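Local coordinates for oligopeptide-binding protein oppA (Lactococcus lactis, PDB 3DRF), which captures oligopeptides in a large cavity that closes like a Venus fly-trap, serving the OppABCDF ABC transporter in peptide uptake, at residues 353-359 with 538-543; 333-337 with 433-438; 51-55 with 132-136; 260-264 with 278-282. All blocks are in the same frame, centred on the assembly; numbering follows the deposited sequence. Where two conformers were deposited one is given.

Contact 1: residues 353-359 with 538-543; sequences LSTPANS and PTNFML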
loop_
_atom_site.group_PDB
_atom_site.type_symbol
_atom_site.label_atom_id
_atom_site.label_comp_id
_atom_site.label_asym_id
_atom_site.label_seq_id
_atom_site.Cartn_x
_atom_site.Cartn_y
_atom_site.Cartn_z
ATOM N N LEU A 353 -17.571 -2.451 -10.566
ATOM C CA LEU A 353 -16.785 -2.527 -9.347
ATOM C C LEU A 353 -15.926 -1.302 -9.096
ATOM O O LEU A 353 -15.621 -1.059 -7.983
ATOM C CB LEU A 353 -15.904 -3.755 -9.390
ATOM C CG LEU A 353 -16.647 -5.083 -9.357
ATOM C CD1 LEU A 353 -15.629 -6.130 -9.759
ATOM C CD2 LEU A 353 -17.084 -5.361 -7.951
ATOM N N SER A 354 -15.605 -0.561 -10.143
ATOM C CA SER A 354 -14.750 0.648 -10.018
ATOM C C SER A 354 -15.592 1.894 -10.192
ATOM O O SER A 354 -16.348 1.994 -11.128
ATOM C CB SER A 354 -13.630 0.636 -11.059
ATOM O OG SER A 354 -12.771 -0.441 -10.840
ATOM N N THR A 355 -15.391 2.847 -9.328
ATOM C CA THR A 355 -16.077 4.120 -9.355
ATOM C C THR A 355 -15.025 5.242 -9.473
ATOM O O THR A 355 -14.148 5.309 -8.678
ATOM C CB THR A 355 -16.886 4.335 -8.042
ATOM O OG1 THR A 355 -17.847 3.258 -7.890
ATOM C CG2 THR A 355 -17.607 5.661 -8.094
ATOM N N PRO A 356 -15.175 6.126 -10.442
ATOM C CA PRO A 356 -14.209 7.234 -10.579
ATOM C C PRO A 356 -14.118 8.006 -9.253
ATOM O O PRO A 356 -15.143 8.399 -8.712
ATOM C CB PRO A 356 -14.846 8.145 -11.658
ATOM C CG PRO A 356 -15.592 7.123 -12.558
ATOM C CD PRO A 356 -16.170 6.136 -11.559
ATOM N N ALA A 357 -12.908 8.169 -8.765
ATOM C CA ALA A 357 -12.676 8.830 -7.487
ATOM C C ALA A 357 -12.751 10.354 -7.617
ATOM O O ALA A 357 -12.294 10.901 -8.531
ATOM C CB ALA A 357 -11.276 8.432 -6.934
ATOM N N ASN A 358 -13.358 10.979 -6.618
ATOM C CA ASN A 358 -13.394 12.446 -6.497
ATOM C C ASN A 358 -12.226 13.026 -5.682
ATOM O O ASN A 358 -12.002 14.186 -5.701
ATOM C CB ASN A 358 -14.735 12.903 -5.837
ATOM C CG ASN A 358 -14.854 12.466 -4.387
ATOM O OD1 ASN A 358 -14.517 11.368 -4.055
ATOM N ND2 ASN A 358 -15.305 13.357 -3.543
ATOM N N SER A 359 -11.559 12.147 -4.970
ATOM C CA SER A 359 -10.476 12.512 -4.019
ATOM C C SER A 359 -9.656 11.271 -3.657
ATOM O O SER A 359 -9.913 10.224 -4.111
ATOM C CB SER A 359 -11.064 13.147 -2.751
ATOM O OG SER A 359 -11.406 12.127 -1.845
ATOM N N PRO A 538 -6.566 11.696 -8.520
ATOM C CA PRO A 538 -7.245 10.462 -8.063
ATOM C C PRO A 538 -7.868 9.766 -9.280
ATOM O O PRO A 538 -8.406 10.413 -10.125
ATOM C CB PRO A 538 -8.353 10.965 -7.133
ATOM C CG PRO A 538 -7.904 12.371 -6.724
ATOM C CD PRO A 538 -7.187 12.909 -7.930
ATOM N N THR A 539 -7.831 8.469 -9.324
ATOM C CA THR A 539 -8.404 7.696 -10.466
ATOM C C THR A 539 -9.693 6.951 -10.043
ATOM O O THR A 539 -10.750 7.356 -10.346
ATOM C CB THR A 539 -7.313 6.784 -11.101
ATOM O OG1 THR A 539 -6.208 7.624 -11.435
ATOM C CG2 THR A 539 -7.868 6.131 -12.385
ATOM N N ASN A 540 -9.518 5.846 -9.337
ATOM C CA ASN A 540 -10.652 4.983 -8.893
ATOM C C ASN A 540 -10.693 4.586 -7.402
ATOM O O ASN A 540 -9.694 4.428 -6.737
ATOM C CB ASN A 540 -10.663 3.672 -9.676
ATOM C CG ASN A 540 -11.150 3.828 -11.102
ATOM O OD1 ASN A 540 -10.584 3.281 -11.991
ATOM N ND2 ASN A 540 -12.149 4.520 -11.266
ATOM N N PHE A 541 -11.928 4.439 -6.937
ATOM C CA PHE A 541 -12.289 3.648 -5.771
ATOM C C PHE A 541 -12.809 2.308 -6.307
ATOM O O PHE A 541 -13.188 2.206 -7.442
ATOM C CB PHE A 541 -13.394 4.334 -4.962
ATOM C CG PHE A 541 -13.067 5.760 -4.482
ATOM C CD1 PHE A 541 -11.815 6.128 -3.957
ATOM C CD2 PHE A 541 -14.040 6.691 -4.500
ATOM C CE1 PHE A 541 -11.610 7.444 -3.496
ATOM C CE2 PHE A 541 -13.812 7.954 -4.032
ATOM C CZ PHE A 541 -12.599 8.315 -3.549
ATOM N N MET A 542 -12.828 1.315 -5.431
ATOM C CA MET A 542 -13.199 -0.036 -5.842
ATOM C C MET A 542 -13.869 -0.847 -4.751
ATOM O O MET A 542 -13.741 -0.572 -3.586
ATOM C CB MET A 542 -11.919 -0.806 -6.288
ATOM C CG MET A 542 -12.066 -1.856 -7.392
ATOM S SD MET A 542 -10.417 -2.091 -8.088
ATOM C CE MET A 542 -9.530 -2.591 -6.663
ATOM N N LEU A 543 -14.615 -1.842 -5.232
ATOM C CA LEU A 543 -15.035 -2.997 -4.431
ATOM C C LEU A 543 -14.170 -4.184 -4.824
ATOM O O LEU A 543 -13.889 -4.338 -5.959
ATOM C CB LEU A 543 -16.512 -3.397 -4.709
ATOM C CG LEU A 543 -17.570 -2.338 -4.505
ATOM C CD1 LEU A 543 -19.004 -2.887 -4.902
ATOM C CD2 LEU A 543 -17.496 -1.907 -3.103
HETATM O O HOH W 1 -11.865 9.849 -11.283
HETATM O O HOH W 2 -10.415 12.790 -9.388
#
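With its CG turned opposite its own carbonyl carbon (chi1 -57°), Phe541 swings its ring along the neighbouring strand until one face meets the methyl of Ala357. CB of Ala357 stands 3.6 Å from the centroid of the Phe541 ring, only 11° off the normal, a CH-pi contact for which a small, compact methyl is well suited. Asn358 comes from another direction: its OD1 lies near the ring plane, 3.5 Å from CE2 of Phe541, while its ND2 is held by the carbonyl of Val373. A serine in place of Phe541 would probably leave the Ala357 methyl without its aromatic face and open a gap beside Ile302 and Pro363. The backbones form an antiparallel pair at one edge of strand 536-549, with strand 292-307 on the other side. Thr355 and Phe541 make the hydrogen-bonded pair, Thr355 N reaching Phe541 O at 3.0 Å and Phe541 N returning to Thr355 O. Pro356, lacking an N-H, costs nothing in the non-hydrogen-bonded position opposite Asn540. Leu543 N continues the pattern to Leu353 O at 3.0 Å, where Leu353 CD2 also packs on Leu543 CB at 3.8 Å. A classic beta bulge interrupts the strand where Thr539 and Asn540 share Ser303 as their partner. Just past the strand, Ala357 N approaches Thr539 O at 2.8 Å from above the carbonyl plane, and a water donates to both Ala357 O and Pro538 O.

Contact 2: residues 333-337 with 433-438; sequences RQAIG and WKKIGV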
loop_
_atom_site.group_PDB
_atom_site.type_symbol
_atom_site.label_atom_id
_atom_site.label_comp_id
_atom_site.label_asym_id
_atom_site.label_seq_id
_atom_site.Cartn_x
_atom_site.Cartn_y
_atom_site.Cartn_z
ATOM N N ARG A 333 -0.780 20.137 -15.423
ATOM C CA ARG A 333 -1.178 19.018 -14.509
ATOM C C ARG A 333 -2.695 18.856 -14.451
ATOM O O ARG A 333 -3.201 17.816 -14.555
ATOM C CB ARG A 333 -0.630 19.248 -13.055
ATOM C CG ARG A 333 0.938 19.226 -13.051
ATOM C CD ARG A 333 1.541 19.127 -11.619
ATOM N NE ARG A 333 1.019 20.168 -10.696
ATOM C CZ ARG A 333 1.596 21.347 -10.488
ATOM N NH1 ARG A 333 2.675 21.706 -11.160
ATOM N NH2 ARG A 333 1.083 22.216 -9.625
ATOM N N GLN A 334 -3.385 19.982 -14.295
ATOM C CA GLN A 334 -4.841 19.974 -14.219
ATOM C C GLN A 334 -5.472 19.539 -15.556
ATOM O O GLN A 334 -6.349 18.720 -15.582
ATOM C CB GLN A 334 -5.356 21.381 -13.840
ATOM C CG GLN A 334 -5.026 21.799 -12.349
ATOM C CD GLN A 334 -5.487 23.196 -12.047
ATOM O OE1 GLN A 334 -5.878 23.894 -12.922
ATOM N NE2 GLN A 334 -5.489 23.559 -10.790
ATOM N N ALA A 335 -4.927 20.073 -16.654
ATOM C CA ALA A 335 -5.474 19.792 -18.003
ATOM C C ALA A 335 -5.394 18.278 -18.320
ATOM O O ALA A 335 -6.298 17.696 -18.809
ATOM C CB ALA A 335 -4.749 20.660 -19.114
ATOM N N ILE A 336 -4.247 17.699 -17.987
ATOM C CA ILE A 336 -4.004 16.276 -18.275
ATOM C C ILE A 336 -4.998 15.400 -17.454
ATOM O O ILE A 336 -5.472 14.430 -17.898
ATOM C CB ILE A 336 -2.515 15.958 -18.072
ATOM C CG1 ILE A 336 -1.710 16.608 -19.209
ATOM C CG2 ILE A 336 -2.248 14.392 -18.023
ATOM C CD1 ILE A 336 -0.159 16.548 -19.019
ATOM N N GLY A 337 -5.312 15.855 -16.237
ATOM C CA GLY A 337 -6.363 15.223 -15.416
ATOM C C GLY A 337 -7.781 15.354 -16.012
ATOM O O GLY A 337 -8.466 14.419 -16.125
ATOM N N TRP A 433 -5.354 12.549 -24.597
ATOM C CA TRP A 433 -4.335 13.569 -24.475
ATOM C C TRP A 433 -3.992 14.225 -25.842
ATOM O O TRP A 433 -3.767 15.382 -25.902
ATOM C CB TRP A 433 -3.121 12.931 -23.749
ATOM C CG TRP A 433 -3.443 12.714 -22.253
ATOM C CD1 TRP A 433 -4.232 13.468 -21.504
ATOM C CD2 TRP A 433 -3.026 11.625 -21.430
ATOM N NE1 TRP A 433 -4.325 12.979 -20.231
ATOM C CE2 TRP A 433 -3.585 11.838 -20.158
ATOM C CE3 TRP A 433 -2.205 10.525 -21.631
ATOM C CZ2 TRP A 433 -3.356 10.977 -19.076
ATOM C CZ3 TRP A 433 -1.979 9.630 -20.541
ATOM C CH2 TRP A 433 -2.574 9.859 -19.288
ATOM N N LYS A 434 -4.024 13.427 -26.892
ATOM C CA LYS A 434 -3.866 13.982 -28.247
ATOM C C LYS A 434 -4.983 15.010 -28.552
ATOM O O LYS A 434 -4.712 16.006 -29.165
ATOM C CB LYS A 434 -3.819 12.844 -29.256
ATOM C CG LYS A 434 -3.647 13.335 -30.722
ATOM C CD LYS A 434 -3.463 12.140 -31.647
ATOM C CE LYS A 434 -3.159 12.564 -33.123
ATOM N NZ LYS A 434 -3.287 11.379 -34.033
ATOM N N LYS A 435 -6.203 14.746 -28.107
ATOM C CA LYS A 435 -7.308 15.718 -28.273
ATOM C C LYS A 435 -7.006 17.072 -27.652
ATOM O O LYS A 435 -7.526 18.063 -28.109
ATOM C CB LYS A 435 -8.647 15.209 -27.703
ATOM C CG LYS A 435 -9.188 13.904 -28.325
ATOM C CD LYS A 435 -10.441 13.423 -27.542
ATOM C CE LYS A 435 -10.965 12.122 -28.064
ATOM N NZ LYS A 435 -12.145 11.756 -27.324
ATOM N N ILE A 436 -6.189 17.117 -26.617
ATOM C CA ILE A 436 -5.817 18.420 -25.992
ATOM C C ILE A 436 -4.412 18.901 -26.357
ATOM O O ILE A 436 -3.911 19.774 -25.770
ATOM C CB ILE A 436 -5.997 18.443 -24.439
ATOM C CG1 ILE A 436 -5.057 17.411 -23.773
ATOM C CG2 ILE A 436 -7.538 18.189 -24.041
ATOM C CD1 ILE A 436 -4.857 17.619 -22.260
ATOM N N GLY A 437 -3.819 18.285 -27.357
ATOM C CA GLY A 437 -2.537 18.702 -27.903
ATOM C C GLY A 437 -1.306 18.340 -27.074
ATOM O O GLY A 437 -0.305 18.942 -27.169
ATOM N N VAL A 438 -1.449 17.255 -26.337
ATOM C CA VAL A 438 -0.343 16.697 -25.548
ATOM C C VAL A 438 0.075 15.366 -26.175
ATOM O O VAL A 438 -0.718 14.478 -26.336
ATOM C CB VAL A 438 -0.780 16.491 -24.084
ATOM C CG1 VAL A 438 0.413 15.893 -23.258
ATOM C CG2 VAL A 438 -1.238 17.848 -23.505
#
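Trp433 and Ile336 meet in the tight half of this contact. The indole NE1 gives a nearly straight bond (166°) to the main-chain O of Ile336 at 3.0 Å, and that oxygen lies in the ring plane. Ile336 carries CG2 on the side of its own carbonyl, anti to its backbone N, which sets this methyl above the plane of the indole near its NE1-CE2 bond, 3.3 Å from NE1 and 3.6 Å from CE2 of Trp433. The other half is looser and its side chains apolar: CD1 of Ile436 lies 3.7 Å from O of Ala335 but 4.4 Å from its CB, and CD1 of Ile336 stays 4.3 Å from CG1 of Val438. Helix 381-390 lies beside that half, touching Ala335 through Leu388 and Ile436 through Leu381 and Ala384, while Lys434 and Lys435 extend from the solvent side of their helix. That helix ends in a Schellman motif: Gly437 takes the positive phi, with Val438 N bonded to Trp433 O and Gly437 N to Lys434 O. Ile436 N also reaches Trp433 O, from the opposite face to Val438 N. Every touching residue is buried, and the indole N-H, the one polar side-chain group used, pairs with a backbone carbonyl, leaving the rest of the interface to aliphatic side chains.

Contact 3: residues 51-55 with 132-136; sequences SGLSN and GSDRW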
loop_
_atom_site.group_PDB
_atom_site.type_symbol
_atom_site.label_atom_id
_atom_site.label_comp_id
_atom_site.label_asym_id
_atom_site.label_seq_id
_atom_site.Cartn_x
_atom_site.Cartn_y
_atom_site.Cartn_z
ATOM N N SER A 51 7.923 -7.180 7.325
ATOM C CA SER A 51 7.053 -6.088 6.866
ATOM C C SER A 51 7.843 -4.875 6.404
ATOM O O SER A 51 7.559 -4.305 5.349
ATOM C CB SER A 51 6.079 -5.690 7.978
ATOM O OG SER A 51 5.141 -4.724 7.558
ATOM N N GLY A 52 8.856 -4.482 7.160
ATOM C CA GLY A 52 9.583 -3.258 6.882
ATOM C C GLY A 52 10.275 -3.286 5.534
ATOM O O GLY A 52 10.545 -2.241 4.941
ATOM N N LEU A 53 10.618 -4.470 5.027
ATOM C CA LEU A 53 11.368 -4.589 3.773
ATOM C C LEU A 53 10.487 -4.980 2.557
ATOM O O LEU A 53 10.984 -5.176 1.496
ATOM C CB LEU A 53 12.451 -5.678 3.936
ATOM C CG LEU A 53 13.422 -5.458 5.148
ATOM C CD1 LEU A 53 14.582 -6.497 5.118
ATOM C CD2 LEU A 53 14.029 -4.017 5.174
ATOM N N SER A 54 9.194 -5.152 2.777
ATOM C CA SER A 54 8.259 -5.615 1.739
ATOM C C SER A 54 7.334 -4.466 1.364
ATOM O O SER A 54 6.722 -3.925 2.199
ATOM C CB SER A 54 7.446 -6.764 2.355
ATOM O OG SER A 54 6.410 -7.193 1.457
ATOM N N ASN A 55 7.224 -4.162 0.080
ATOM C CA ASN A 55 6.428 -3.013 -0.388
ATOM C C ASN A 55 5.097 -3.356 -1.052
ATOM O O ASN A 55 4.313 -2.497 -1.193
ATOM C CB ASN A 55 7.248 -2.173 -1.370
ATOM C CG ASN A 55 8.489 -1.550 -0.739
ATOM O OD1 ASN A 55 8.462 -1.010 0.310
ATOM N ND2 ASN A 55 9.545 -1.596 -1.455
ATOM N N GLY A 132 17.954 -1.221 3.655
ATOM C CA GLY A 132 17.373 -0.903 2.341
ATOM C C GLY A 132 15.854 -0.662 2.352
ATOM O O GLY A 132 15.270 -0.679 1.330
ATOM N N SER A 133 15.260 -0.416 3.505
ATOM C CA SER A 133 13.807 -0.185 3.545
ATOM C C SER A 133 13.404 1.078 2.786
ATOM O O SER A 133 14.120 2.004 2.786
ATOM C CB SER A 133 13.324 -0.026 5.002
ATOM O OG SER A 133 11.916 0.164 5.016
ATOM N N ASP A 134 12.222 1.029 2.164
ATOM C CA ASP A 134 11.641 2.199 1.483
ATOM C C ASP A 134 10.500 2.813 2.339
ATOM O O ASP A 134 9.812 3.666 1.846
ATOM C CB ASP A 134 11.087 1.717 0.124
ATOM C CG ASP A 134 12.161 1.023 -0.716
ATOM O OD1 ASP A 134 13.166 1.613 -0.923
ATOM O OD2 ASP A 134 11.954 -0.111 -1.067
ATOM N N ARG A 135 10.384 2.385 3.607
ATOM C CA ARG A 135 9.245 2.754 4.462
ATOM C C ARG A 135 9.514 3.852 5.532
ATOM O O ARG A 135 8.712 4.084 6.386
ATOM C CB ARG A 135 8.619 1.506 5.100
ATOM C CG ARG A 135 7.942 0.560 4.095
ATOM C CD ARG A 135 7.228 -0.570 4.886
ATOM N NE ARG A 135 6.415 -1.418 3.990
ATOM C CZ ARG A 135 5.203 -1.116 3.595
ATOM N NH1 ARG A 135 4.537 -1.942 2.820
ATOM N NH2 ARG A 135 4.645 -0.000 3.971
ATOM N N TRP A 136 10.620 4.583 5.393
ATOM C CA TRP A 136 10.806 5.772 6.232
ATOM C C TRP A 136 9.677 6.798 5.883
ATOM O O TRP A 136 9.213 6.888 4.769
ATOM C CB TRP A 136 12.245 6.382 6.049
ATOM C CG TRP A 136 12.462 7.547 7.044
ATOM C CD1 TRP A 136 12.470 8.839 6.726
ATOM C CD2 TRP A 136 12.570 7.484 8.502
ATOM N NE1 TRP A 136 12.630 9.618 7.868
ATOM C CE2 TRP A 136 12.646 8.802 8.965
ATOM C CE3 TRP A 136 12.583 6.432 9.439
ATOM C CZ2 TRP A 136 12.777 9.112 10.322
ATOM C CZ3 TRP A 136 12.700 6.734 10.761
ATOM C CH2 TRP A 136 12.815 8.042 11.201
HETATM O O HOH W 3 10.596 -1.391 2.147
HETATM O O HOH W 4 12.933 -2.749 0.984
#
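Arg135 stretches across to the turn at 51-55 and joins two loops that line the peptide-binding cavity of this solute-binding protein. From a CB directed at the other loop, CG comes 3.9 Å from Gly52 O, and CD comes slightly closer to the same oxygen, at 3.7 Å. The chain is extended here (chi3 173°), which carries the guanidinium past Gly52 to Ser54. There NE meets Ser54 O at 3.1 Å and NH1 meets it at 3.0 Å, a side-on grip by two nitrogens on one carbonyl oxygen that lies at the edge of the guanidinium, close to its plane. NH1 also bonds to the backbone of the bound peptide, so the loop carbonyl is likely to help position a group that touches the ligand; Asn55 bonds to that peptide as well, through its own backbone. A methionine in place of Arg135 would probably leave Ser54 O without these two donors and cost the peptide a hydrogen bond. Ser133 is suited to its place because its hydroxyl works twice: OG donates to Gly52 O at 2.8 Å, and by accepting from Arg135 N it closes an ST turn just before the arginine. Asn55 adds a bond between two side chains, its ND2 reaching Asp134 OD2 at 2.9 Å on the anti side of the carboxylate, with amide and carboxylate planes 40° apart. The other end of the Asn55 amide, OD1, bonds to Tyr491 OH. Between the loops a water accepts from Asp134 N at 2.9 Å.

Contact 4: residues 260-264 with 278-282; sequences TAKSV and MVSSQ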
loop_
_atom_site.group_PDB
_atom_site.type_symbol
_atom_site.label_atom_id
_atom_site.label_comp_id
_atom_site.label_asym_id
_atom_site.label_seq_id
_atom_site.Cartn_x
_atom_site.Cartn_y
_atom_site.Cartn_z
ATOM N N THR A 260 -3.298 -13.395 -14.808
ATOM C CA THR A 260 -4.615 -12.887 -15.134
ATOM C C THR A 260 -5.279 -13.700 -16.252
ATOM O O THR A 260 -6.469 -13.996 -16.174
ATOM C CB THR A 260 -4.504 -11.421 -15.519
ATOM O OG1 THR A 260 -3.720 -10.753 -14.520
ATOM C CG2 THR A 260 -5.870 -10.792 -15.619
ATOM N N ALA A 261 -4.501 -14.108 -17.250
ATOM C CA ALA A 261 -5.044 -14.845 -18.430
ATOM C C ALA A 261 -5.418 -16.278 -18.118
ATOM O O ALA A 261 -6.195 -16.846 -18.815
ATOM C CB ALA A 261 -4.013 -14.812 -19.566
ATOM N N LYS A 262 -4.897 -16.826 -17.039
ATOM C CA LYS A 262 -5.169 -18.216 -16.650
ATOM C C LYS A 262 -6.161 -18.367 -15.482
ATOM O O LYS A 262 -6.499 -19.427 -15.124
ATOM C CB LYS A 262 -3.866 -18.981 -16.375
ATOM C CG LYS A 262 -2.985 -19.130 -17.653
ATOM C CD LYS A 262 -1.674 -19.830 -17.406
ATOM C CE LYS A 262 -0.955 -20.061 -18.729
ATOM N NZ LYS A 262 -1.772 -21.047 -19.445
ATOM N N SER A 263 -6.598 -17.257 -14.921
ATOM C CA SER A 263 -7.402 -17.304 -13.689
ATOM C C SER A 263 -8.801 -17.948 -13.823
ATOM O O SER A 263 -9.146 -18.760 -13.044
ATOM C CB SER A 263 -7.552 -15.900 -13.075
ATOM O OG SER A 263 -6.302 -15.470 -12.527
ATOM N N VAL A 264 -9.575 -17.516 -14.798
ATOM C CA VAL A 264 -10.935 -18.057 -14.965
ATOM C C VAL A 264 -10.898 -19.593 -15.245
ATOM O O VAL A 264 -11.628 -20.316 -14.699
ATOM C CB VAL A 264 -11.751 -17.241 -16.057
ATOM C CG1 VAL A 264 -13.067 -17.952 -16.358
ATOM C CG2 VAL A 264 -11.969 -15.820 -15.547
ATOM N N MET A 278 -8.431 -10.725 -7.877
ATOM C CA MET A 278 -8.883 -10.760 -9.270
ATOM C C MET A 278 -9.377 -9.419 -9.780
ATOM O O MET A 278 -10.038 -8.725 -9.072
ATOM C CB MET A 278 -9.971 -11.830 -9.469
ATOM C CG MET A 278 -9.418 -13.240 -9.308
ATOM S SD MET A 278 -10.683 -14.509 -9.670
ATOM C CE MET A 278 -10.875 -14.331 -11.468
ATOM N N VAL A 279 -9.022 -9.113 -11.020
ATOM C CA VAL A 279 -9.346 -7.841 -11.666
ATOM C C VAL A 279 -10.880 -7.697 -11.881
ATOM O O VAL A 279 -11.600 -8.650 -12.096
ATOM C CB VAL A 279 -8.608 -7.679 -13.020
ATOM C CG1 VAL A 279 -7.104 -7.386 -12.769
ATOM C CG2 VAL A 279 -8.838 -8.849 -13.991
ATOM N N SER A 280 -11.325 -6.461 -11.858
ATOM C CA SER A 280 -12.737 -6.136 -12.025
ATOM C C SER A 280 -13.318 -6.627 -13.355
ATOM O O SER A 280 -14.491 -6.974 -13.416
ATOM C CB SER A 280 -12.929 -4.624 -11.921
ATOM O OG SER A 280 -12.612 -4.154 -10.615
ATOM N N SER A 281 -12.493 -6.695 -14.392
ATOM C CA SER A 281 -12.990 -7.070 -15.733
ATOM C C SER A 281 -13.453 -8.539 -15.819
ATOM O O SER A 281 -14.158 -8.881 -16.708
ATOM C CB SER A 281 -11.956 -6.806 -16.809
ATOM O OG SER A 281 -10.793 -7.591 -16.595
ATOM N N GLN A 282 -13.015 -9.381 -14.896
ATOM C CA GLN A 282 -13.415 -10.783 -14.857
ATOM C C GLN A 282 -14.620 -11.104 -13.990
ATOM O O GLN A 282 -15.017 -12.200 -13.881
ATOM C CB GLN A 282 -12.179 -11.618 -14.394
ATOM C CG GLN A 282 -11.030 -11.622 -15.427
ATOM C CD GLN A 282 -9.765 -12.218 -14.913
ATOM O OE1 GLN A 282 -9.605 -12.456 -13.755
ATOM N NE2 GLN A 282 -8.861 -12.434 -15.806
#
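Gln282 reaches for Thr260 between the outgoing ends of two parallel strands, 252-258 and 274-276, which helix 263-268 joins in a beta-alpha-beta crossover with strand 34-40 lying between them. Its side chain runs out extended beyond CG and crosses that of Thr260 obliquely. NE2 gives a bent bond (143°) to Thr260 O at 2.9 Å; the oxygen lies close to the plane of the Gln282 amide, but the nitrogen sits above the plane of the carbonyl. A glutamine suits the place because its two ends differ: while NE2 donates to Thr260, OE1 accepts from Gln40 NE2. Thr260 is similarly divided. In one of its two conformers its hydroxyl bonds to Asp42 and its CG2, anti to the backbone N, meets CG2 of Val279 at 3.9 Å, the two side chains crossing at about a right angle. Next to the amide is a more apolar patch. Met278 bends at chi3 (70°), which brings its CE to within 4.0 Å of CB of Ser263, and a serine there offers a small surface to the methyl while its OG is bonded to Ser259 O. CG2 of Val264 is only loosely approached by CE of Met278, at 4.5 Å. Gln40, on the intervening strand, bonds to both segments: its NE2 also meets Ser263 OG and its OE1 takes Val279 N. On the helix, CG2 of Val264 rests 4.3 Å from CD of Gln282.

Contact 2 is buried throughout and contact 4 largely so, whereas contacts 1 and 3 are only partly buried. Contacts 1 and 2 alternate along the chain and lie about 20 Å apart between centres; both border strand 292-307, but contact 1 is built on backbone pairing of strands and contact 2 on aliphatic carbons around one indole bond. Contact 4, at the end of a different sheet, touches contact 1 where Ser280 packs on Leu353, and depends on an amide and its neighbours. Contact 3 stands apart, its nearest atoms about 15 Å from contact 1, and is the most polar: charged groups and waters join its loops beside the bound peptide.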